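Local coordinates for protein putative TetR-family transcriptional regulator (Streptomyces coelicolor, PDB 2HXO) that probably binds operator DNA through a helix-turn-helix domain and regulates transcription, as other members of the TetR family do, at residues M139-H145 / I229-H233; E182-T186 / V209-D213; G33-L37 / K60-L64. One frame throughout, in Å; residues are numbered along the deposited sequence.

How the contacts relate
Contact 3 closes first along the chain, joining the loop after helix 18-31 to helix 60-76 in the predicted N-terminal DNA-binding region; contacts 1 and 2 follow, both in the C-terminal region. Contact 2 is nested inside the chain span that contact 1 closes, and the two sit at the two ends of helix 214-230: 209-213 leads into it, and 229-233 finishes it. Their centres lie 36 Å apart, and both touch the second subunit. The centres of contacts 1 and 3 are 39 Å apart, on opposite sides of the chain's centre. Contact 3 therefore belongs to the probable DNA-binding part, while contacts 1 and 2 border the second subunit at the two ends of one helix.

Contact 1. Residues M139-H145 / I229-H233; sequences MGVPEAH and ITALH
Leu-232 and Ile-229 close over Val-141, whose two methyls divide the work. With CG1 anti to the backbone N (chi1 172°), the isopropyl group forks: CG1 meets Leu-232 CD1 at 3.8 Å, while CG2 meets Ile-229 CG2 at 3.6 Å. Leu-232 is itself branched between two partners. Its CD1 also lies 3.9 Å from His-145 CB, and its CD2 sits over one face of the His-145 ring, displaced toward the rim, 4.2 Å from the ring centroid and near the ring normal, a CH-pi contact. The same Ile-229 methyl, CG2, is also met by CE of Met-139, built as selenomethionine, at 3.7 Å, the two side chains crossing at about a right angle. With an alanine here in place of Leu-232, Val-141 CG1 and the ring face of His-145 would probably lose the two methyls that touch them, leaving a gap between the loop and the end of helix 214-230. Away from this apolar cluster the contact is looser and polar. His-233, an exposed residue, sends ND1 to Gly-140 O at 2.7 Å; the N-H...O angle is 152°, and the oxygen lies in the ring plane at the edge. Gly-140 has positive phi (78°) and ends helix 124-138 in a Schellman motif; a CB there would run into the carbonyl O of Met-139 and clash with ND1 of His-233. Beside it, a water donates to Met-139 O and, weakly, to Thr-230 O at 3.5 Å. The OG1 of Thr-230 turns instead to Thr-227 O of its own helix. Ile-229 and Leu-232 also pack on Leu-224 of the second subunit, so the loop that leaves helix 124-138 through a Schellman motif borders a dimer interface of the kind TetR-family regulators commonly build with their last helices.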
loop_
_atom_site.group_PDB
_atom_site.type_symbol
_atom_site.label_atom_id
_atom_site.label_comp_id
_atom_site.label_asym_id
_atom_site.label_seq_id
_atom_site.Cartn_x
_atom_site.Cartn_y
_atom_site.Cartn_z
HETATM N N MSE A 139 0.966 -16.026 -19.219
HETATM C CA MSE A 139 2.305 -16.360 -18.754
HETATM C C MSE A 139 2.458 -17.846 -18.412
HETATM O O MSE A 139 3.525 -18.293 -17.991
HETATM C CB MSE A 139 2.661 -15.504 -17.541
HETATM C CG MSE A 139 3.031 -14.091 -17.898
HETATM SE SE MSE A 139 3.127 -12.873 -16.415
HETATM C CE MSE A 139 4.695 -13.545 -15.566
ATOM N N GLY A 140 1.393 -18.614 -18.594
ATOM C CA GLY A 140 1.478 -20.039 -18.306
ATOM C C GLY A 140 1.410 -20.405 -16.824
ATOM O O GLY A 140 1.904 -21.449 -16.410
ATOM N N VAL A 141 0.824 -19.532 -16.018
ATOM C CA VAL A 141 0.700 -19.795 -14.591
ATOM C C VAL A 141 -0.402 -20.836 -14.334
ATOM O O VAL A 141 -1.531 -20.679 -14.789
ATOM C CB VAL A 141 0.343 -18.504 -13.815
ATOM C CG1 VAL A 141 0.025 -18.842 -12.349
ATOM C CG2 VAL A 141 1.480 -17.483 -13.922
ATOM N N PRO A 142 -0.081 -21.914 -13.604
ATOM C CA PRO A 142 -1.102 -22.936 -13.324
ATOM C C PRO A 142 -2.338 -22.266 -12.738
ATOM O O PRO A 142 -2.232 -21.279 -12.002
ATOM C CB PRO A 142 -0.405 -23.860 -12.325
ATOM C CG PRO A 142 1.027 -23.800 -12.776
ATOM C CD PRO A 142 1.227 -22.304 -13.048
ATOM N N GLU A 143 -3.508 -22.789 -13.080
ATOM C CA GLU A 143 -4.765 -22.236 -12.591
ATOM C C GLU A 143 -4.841 -22.089 -11.069
ATOM O O GLU A 143 -5.490 -21.169 -10.567
ATOM C CB GLU A 143 -5.934 -23.085 -13.101
ATOM C CG GLU A 143 -7.271 -22.855 -12.385
ATOM C CD GLU A 143 -8.476 -23.335 -13.196
ATOM O OE1 GLU A 143 -8.372 -24.386 -13.877
ATOM O OE2 GLU A 143 -9.534 -22.659 -13.146
ATOM N N ALA A 144 -4.172 -22.974 -10.333
ATOM C CA ALA A 144 -4.196 -22.907 -8.872
ATOM C C ALA A 144 -3.535 -21.639 -8.334
ATOM O O ALA A 144 -3.737 -21.271 -7.174
ATOM C CB ALA A 144 -3.532 -24.147 -8.265
ATOM N N HIS A 145 -2.767 -20.946 -9.171
ATOM C CA HIS A 145 -2.113 -19.728 -8.713
ATOM C C HIS A 145 -2.602 -18.448 -9.377
ATOM O O HIS A 145 -2.056 -17.373 -9.119
ATOM C CB HIS A 145 -0.607 -19.852 -8.898
ATOM C CG HIS A 145 -0.009 -21.015 -8.174
ATOM N ND1 HIS A 145 0.054 -21.083 -6.796
ATOM C CD2 HIS A 145 0.544 -22.162 -8.635
ATOM C CE1 HIS A 145 0.620 -22.224 -6.443
ATOM N NE2 HIS A 145 0.927 -22.896 -7.539
ATOM N N ILE A 229 6.544 -14.555 -10.638
ATOM C CA ILE A 229 5.347 -15.154 -11.190
ATOM C C ILE A 229 5.682 -16.045 -12.374
ATOM O O ILE A 229 5.119 -17.135 -12.513
ATOM C CB ILE A 229 4.324 -14.063 -11.597
ATOM C CG1 ILE A 229 3.751 -13.409 -10.332
ATOM C CG2 ILE A 229 3.212 -14.669 -12.425
ATOM C CD1 ILE A 229 2.861 -12.206 -10.560
ATOM N N THR A 230 6.615 -15.605 -13.221
ATOM C CA THR A 230 6.987 -16.410 -14.376
ATOM C C THR A 230 7.569 -17.769 -13.969
ATOM O O THR A 230 7.476 -18.718 -14.740
ATOM C CB THR A 230 8.008 -15.681 -15.348
ATOM O OG1 THR A 230 9.336 -15.713 -14.810
ATOM C CG2 THR A 230 7.612 -14.260 -15.559
ATOM N N ALA A 231 8.153 -17.866 -12.770
ATOM C CA ALA A 231 8.710 -19.135 -12.298
ATOM C C ALA A 231 7.609 -20.117 -11.848
ATOM O O ALA A 231 7.892 -21.260 -11.507
ATOM C CB ALA A 231 9.707 -18.890 -11.163
ATOM N N LEU A 232 6.353 -19.673 -11.858
ATOM C CA LEU A 232 5.225 -20.536 -11.481
ATOM C C LEU A 232 4.880 -21.484 -12.636
ATOM O O LEU A 232 4.185 -22.483 -12.455
ATOM C CB LEU A 232 3.987 -19.706 -11.151
ATOM C CG LEU A 232 3.979 -18.930 -9.832
ATOM C CD1 LEU A 232 2.749 -18.033 -9.809
ATOM C CD2 LEU A 232 3.969 -19.928 -8.631
ATOM N N HIS A 233 5.349 -21.156 -13.831
ATOM C CA HIS A 233 5.088 -22.019 -14.971
ATOM C C HIS A 233 6.091 -23.165 -14.965
ATOM O O HIS A 233 7.289 -22.948 -14.812
ATOM C CB HIS A 233 5.219 -21.264 -16.290
ATOM C CG HIS A 233 5.081 -22.153 -17.480
ATOM N ND1 HIS A 233 3.873 -22.701 -17.856
ATOM C CD2 HIS A 233 6.012 -22.696 -18.298
ATOM C CE1 HIS A 233 4.068 -23.546 -18.851
ATOM N NE2 HIS A 233 5.358 -23.561 -19.137
HETATM O O HOH W 1 5.920 -17.813 -17.704
#

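Contact 2. Residues E182-T186 / V209-D213; sequences EFLDT and VRGHD
Asp-185 and Arg-210 bring their CA atoms within 4.9 Å where the type II turn from Val-209 to His-212, closed by His-212 N to Val-209 O at 3.1 Å, passes alongside helix 182-191. Their side chains lie side by side and point the same way. Asp-185 has CG anti to the backbone N (chi1 172°), which carries the carboxylate along the arginine chain; that chain runs extended to CD and then bends about CG-CD (chi3 -48°), turning a face of the guanidinium to the acid. OD2 reaches NE of Arg-210 at 3.1 Å, but it stands about 3.0 Å above the guanidinium plane, over one face and toward the rim, and the two flat groups are turned 59° apart. No N-H points at the oxygen, so the salt bridge is one of charge alone. NH2 of Arg-210 has further, weak partners in Ser-188 OG and Glu-192 OE2. The apolar half of the contact centres on Leu-184. Its backbone O lies 3.4 Å from Val-209 CG1, and its CD2 approaches the same methyl at 4.3 Å. CD1 faces the turn itself, against the carbonyl oxygens of His-212 and Val-209, and CD2 comes to the edge of the His-212 ring, 4.4 Å from ND1. This belongs to the all-helical C-terminal domain of the TetR fold, where the turn is the lead-in to helix 214-230: Asp-213 is its N-cap residue, its carboxylate reaching the N-H groups of Arg-215 and Glu-216 by weak bonds. His-212 NE2 is hydrogen-bonded to Gln-217 OE1, and the ring meets Phe-147 of the second subunit edge-to-face. Val-209, which also packs on Val-187 and Trp-191 of helix 182-191, touches that same Phe-147 of the second subunit.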
loop_
_atom_site.group_PDB
_atom_site.type_symbol
_atom_site.label_atom_id
_atom_site.label_comp_id
_atom_site.label_asym_id
_atom_site.label_seq_id
_atom_site.Cartn_x
_atom_site.Cartn_y
_atom_site.Cartn_z
ATOM N N GLU A 182 13.158 17.082 -2.857
ATOM C CA GLU A 182 13.699 17.749 -1.677
ATOM C C GLU A 182 13.739 16.773 -0.499
ATOM O O GLU A 182 14.649 16.816 0.335
ATOM C CB GLU A 182 12.837 18.970 -1.325
ATOM C CG GLU A 182 11.324 18.734 -1.445
ATOM C CD GLU A 182 10.764 19.040 -2.841
ATOM O OE1 GLU A 182 11.361 18.607 -3.852
ATOM O OE2 GLU A 182 9.713 19.710 -2.921
ATOM N N PHE A 183 12.744 15.892 -0.446
ATOM C CA PHE A 183 12.635 14.890 0.608
ATOM C C PHE A 183 13.760 13.860 0.503
ATOM O O PHE A 183 14.397 13.519 1.501
ATOM C CB PHE A 183 11.273 14.189 0.511
ATOM C CG PHE A 183 11.067 13.097 1.530
ATOM C CD1 PHE A 183 11.115 13.376 2.893
ATOM C CD2 PHE A 183 10.815 11.789 1.123
ATOM C CE1 PHE A 183 10.917 12.366 3.842
ATOM C CE2 PHE A 183 10.616 10.771 2.060
ATOM C CZ PHE A 183 10.666 11.061 3.423
ATOM N N LEU A 184 14.004 13.376 -0.712
ATOM C CA LEU A 184 15.039 12.373 -0.953
ATOM C C LEU A 184 16.434 12.801 -0.494
ATOM O O LEU A 184 17.153 12.023 0.137
ATOM C CB LEU A 184 15.073 12.004 -2.439
ATOM C CG LEU A 184 13.820 11.334 -3.019
ATOM C CD1 LEU A 184 14.023 11.084 -4.505
ATOM C CD2 LEU A 184 13.534 10.026 -2.294
ATOM N N ASP A 185 16.818 14.032 -0.814
ATOM C CA ASP A 185 18.128 14.529 -0.423
ATOM C C ASP A 185 18.268 14.576 1.093
ATOM O O ASP A 185 19.298 14.180 1.639
ATOM C CB ASP A 185 18.370 15.922 -1.019
ATOM C CG ASP A 185 19.639 16.578 -0.485
ATOM O OD1 ASP A 185 19.542 17.344 0.504
ATOM O OD2 ASP A 185 20.732 16.318 -1.042
ATOM N N THR A 186 17.227 15.058 1.768
ATOM C CA THR A 186 17.228 15.154 3.227
ATOM C C THR A 186 17.411 13.771 3.847
ATOM O O THR A 186 18.148 13.606 4.820
ATOM C CB THR A 186 15.907 15.744 3.745
ATOM O OG1 THR A 186 15.596 16.935 3.012
ATOM C CG2 THR A 186 16.021 16.078 5.226
ATOM N N VAL A 209 19.932 7.063 -2.233
ATOM C CA VAL A 209 18.610 7.615 -1.949
ATOM C C VAL A 209 18.405 8.873 -2.786
ATOM O O VAL A 209 17.336 9.086 -3.366
ATOM C CB VAL A 209 18.451 8.006 -0.460
ATOM C CG1 VAL A 209 17.082 8.630 -0.240
ATOM C CG2 VAL A 209 18.628 6.788 0.435
ATOM N N ARG A 210 19.447 9.700 -2.834
ATOM C CA ARG A 210 19.435 10.958 -3.576
ATOM C C ARG A 210 19.382 10.684 -5.073
ATOM O O ARG A 210 20.223 9.961 -5.603
ATOM C CB ARG A 210 20.699 11.759 -3.238
ATOM C CG ARG A 210 20.630 13.258 -3.532
ATOM C CD ARG A 210 21.834 13.968 -2.914
ATOM N NE ARG A 210 22.034 13.558 -1.522
ATOM C CZ ARG A 210 23.106 13.856 -0.791
ATOM N NH1 ARG A 210 24.090 14.577 -1.315
ATOM N NH2 ARG A 210 23.202 13.420 0.459
ATOM N N GLY A 211 18.394 11.257 -5.750
ATOM C CA GLY A 211 18.272 11.045 -7.181
ATOM C C GLY A 211 17.585 9.735 -7.521
ATOM O O GLY A 211 17.552 9.306 -8.678
ATOM N N HIS A 212 17.047 9.085 -6.498
ATOM C CA HIS A 212 16.341 7.830 -6.679
ATOM C C HIS A 212 14.998 8.148 -7.321
ATOM O O HIS A 212 14.195 8.880 -6.746
ATOM C CB HIS A 212 16.137 7.151 -5.320
ATOM C CG HIS A 212 15.036 6.137 -5.306
ATOM N ND1 HIS A 212 13.818 6.371 -4.702
ATOM C CD2 HIS A 212 14.958 4.896 -5.844
ATOM C CE1 HIS A 212 13.038 5.317 -4.868
ATOM N NE2 HIS A 212 13.707 4.408 -5.556
ATOM N N ASP A 213 14.762 7.615 -8.516
ATOM C CA ASP A 213 13.505 7.856 -9.218
ATOM C C ASP A 213 12.433 6.873 -8.755
ATOM O O ASP A 213 12.601 5.657 -8.852
ATOM C CB ASP A 213 13.701 7.744 -10.736
ATOM C CG ASP A 213 12.406 7.984 -11.515
ATOM O OD1 ASP A 213 11.468 8.600 -10.957
ATOM O OD2 ASP A 213 12.325 7.570 -12.691
#

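Contact 3. Residues G33-L37 / K60-L64; sequences GERGL and KAELL
Lys-60 reaches across to the loop 33-37 with its whole aliphatic chain extended: every torsion from chi1 (-179°) to chi4 is anti, and this full length is what brings NZ to Glu-34 O. The bond is weak at 3.3 Å; the same oxygen also accepts Leu-37 N at 2.6 Å across the type I turn from Glu-34 to Leu-37. Just short of the amine, CE lies 3.6 Å from Leu-37 O, so the end of the chain rests against two carbonyl oxygens of the turn. Glu-34 runs across the lysine at about a right angle, its CG 4.1 Å from Lys-60 CE. Its CG is anti to the backbone N and its chain continues extended, which carries the carboxylate past the amine: OE2 stays 4.6 Å from Lys-60 NZ, opposite charges which may attract, though beyond a salt bridge. Glu-34 also crosses Leu-64 at about a right angle, OE2 3.9 Å from CD1, an acid group resting on a methyl. Leu-37 is the buried apolar member of the loop. With CG anti to the backbone N and chi2 at 65°, it directs CD2 at the helix, where that methyl meets Leu-64 CD2 at 3.6 Å, the two side chains sliding past each other in opposite directions. Leu-63, one position earlier on the helix, touches it more loosely, its CD2 4.3 Å from Leu-37 CD2. Ala-25, Leu-28 and Leu-29 of helix 18-31 back these leucines. The contact thus ties the loop entering the predicted helix-turn-helix to the start of helix 60-76, which follows it, and the leucines shared with helix 18-31 form part of the compact helical core characteristic of the TetR N-terminal DNA-binding domain.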
loop_
_atom_site.group_PDB
_atom_site.type_symbol
_atom_site.label_atom_id
_atom_site.label_comp_id
_atom_site.label_asym_id
_atom_site.label_seq_id
_atom_site.Cartn_x
_atom_site.Cartn_y
_atom_site.Cartn_z
ATOM N N GLY A 33 -11.190 17.880 -2.685
ATOM C CA GLY A 33 -11.083 16.575 -2.053
ATOM C C GLY A 33 -12.401 15.870 -1.767
ATOM O O GLY A 33 -13.467 16.297 -2.214
ATOM N N GLU A 34 -12.326 14.782 -1.009
ATOM C CA GLU A 34 -13.512 14.010 -0.674
ATOM C C GLU A 34 -14.487 14.866 0.115
ATOM O O GLU A 34 -15.629 15.068 -0.302
ATOM C CB GLU A 34 -13.132 12.773 0.141
ATOM C CG GLU A 34 -14.214 11.715 0.155
ATOM C CD GLU A 34 -13.801 10.461 0.901
ATOM O OE1 GLU A 34 -12.671 9.977 0.670
ATOM O OE2 GLU A 34 -14.611 9.951 1.708
ATOM N N ARG A 35 -14.031 15.370 1.259
ATOM C CA ARG A 35 -14.861 16.219 2.109
ATOM C C ARG A 35 -15.482 17.364 1.314
ATOM O O ARG A 35 -16.588 17.808 1.619
ATOM C CB ARG A 35 -14.027 16.790 3.261
ATOM C CG ARG A 35 -13.873 15.864 4.459
ATOM C CD ARG A 35 -15.116 15.898 5.348
ATOM N NE ARG A 35 -14.947 15.107 6.567
ATOM C CZ ARG A 35 -15.755 15.169 7.625
ATOM N NH1 ARG A 35 -16.799 15.992 7.622
ATOM N NH2 ARG A 35 -15.518 14.408 8.689
ATOM N N GLY A 36 -14.767 17.835 0.296
ATOM C CA GLY A 36 -15.267 18.924 -0.523
ATOM C C GLY A 36 -16.304 18.481 -1.535
ATOM O O GLY A 36 -16.904 19.313 -2.220
ATOM N N LEU A 37 -16.508 17.170 -1.647
ATOM C CA LEU A 37 -17.494 16.637 -2.580
ATOM C C LEU A 37 -18.844 16.591 -1.874
ATOM O O LEU A 37 -19.143 15.646 -1.135
ATOM C CB LEU A 37 -17.103 15.232 -3.048
ATOM C CG LEU A 37 -18.084 14.621 -4.056
ATOM C CD1 LEU A 37 -18.075 15.433 -5.336
ATOM C CD2 LEU A 37 -17.712 13.172 -4.340
ATOM N N LYS A 60 -23.287 9.195 -2.008
ATOM C CA LYS A 60 -21.920 9.674 -2.177
ATOM C C LYS A 60 -20.969 8.507 -2.412
ATOM O O LYS A 60 -20.075 8.584 -3.258
ATOM C CB LYS A 60 -21.471 10.465 -0.941
ATOM C CG LYS A 60 -20.058 11.028 -1.054
ATOM C CD LYS A 60 -19.580 11.645 0.261
ATOM C CE LYS A 60 -18.235 12.357 0.090
ATOM N NZ LYS A 60 -17.856 13.155 1.288
ATOM N N ALA A 61 -21.163 7.434 -1.651
ATOM C CA ALA A 61 -20.325 6.247 -1.768
ATOM C C ALA A 61 -20.291 5.733 -3.209
ATOM O O ALA A 61 -19.232 5.379 -3.725
ATOM C CB ALA A 61 -20.840 5.149 -0.829
ATOM N N GLU A 62 -21.457 5.696 -3.848
ATOM C CA GLU A 62 -21.577 5.230 -5.227
ATOM C C GLU A 62 -20.940 6.215 -6.215
ATOM O O GLU A 62 -20.396 5.812 -7.248
ATOM C CB GLU A 62 -23.053 5.026 -5.593
ATOM C CG GLU A 62 -23.789 3.878 -4.879
ATOM C CD GLU A 62 -23.750 3.955 -3.348
ATOM O OE1 GLU A 62 -23.995 5.049 -2.775
ATOM O OE2 GLU A 62 -23.479 2.902 -2.716
ATOM N N LEU A 63 -21.011 7.505 -5.908
ATOM C CA LEU A 63 -20.426 8.516 -6.780
ATOM C C LEU A 63 -18.892 8.438 -6.722
ATOM O O LEU A 63 -18.214 8.570 -7.740
ATOM C CB LEU A 63 -20.906 9.905 -6.362
ATOM C CG LEU A 63 -20.510 11.089 -7.246
ATOM C CD1 LEU A 63 -20.918 10.834 -8.684
ATOM C CD2 LEU A 63 -21.171 12.350 -6.704
ATOM N N LEU A 64 -18.352 8.224 -5.528
ATOM C CA LEU A 64 -16.907 8.092 -5.370
ATOM C C LEU A 64 -16.441 6.885 -6.188
ATOM O O LEU A 64 -15.399 6.935 -6.847
ATOM C CB LEU A 64 -16.537 7.884 -3.900
ATOM C CG LEU A 64 -16.703 9.073 -2.947
ATOM C CD1 LEU A 64 -16.355 8.631 -1.531
ATOM C CD2 LEU A 64 -15.811 10.222 -3.388
#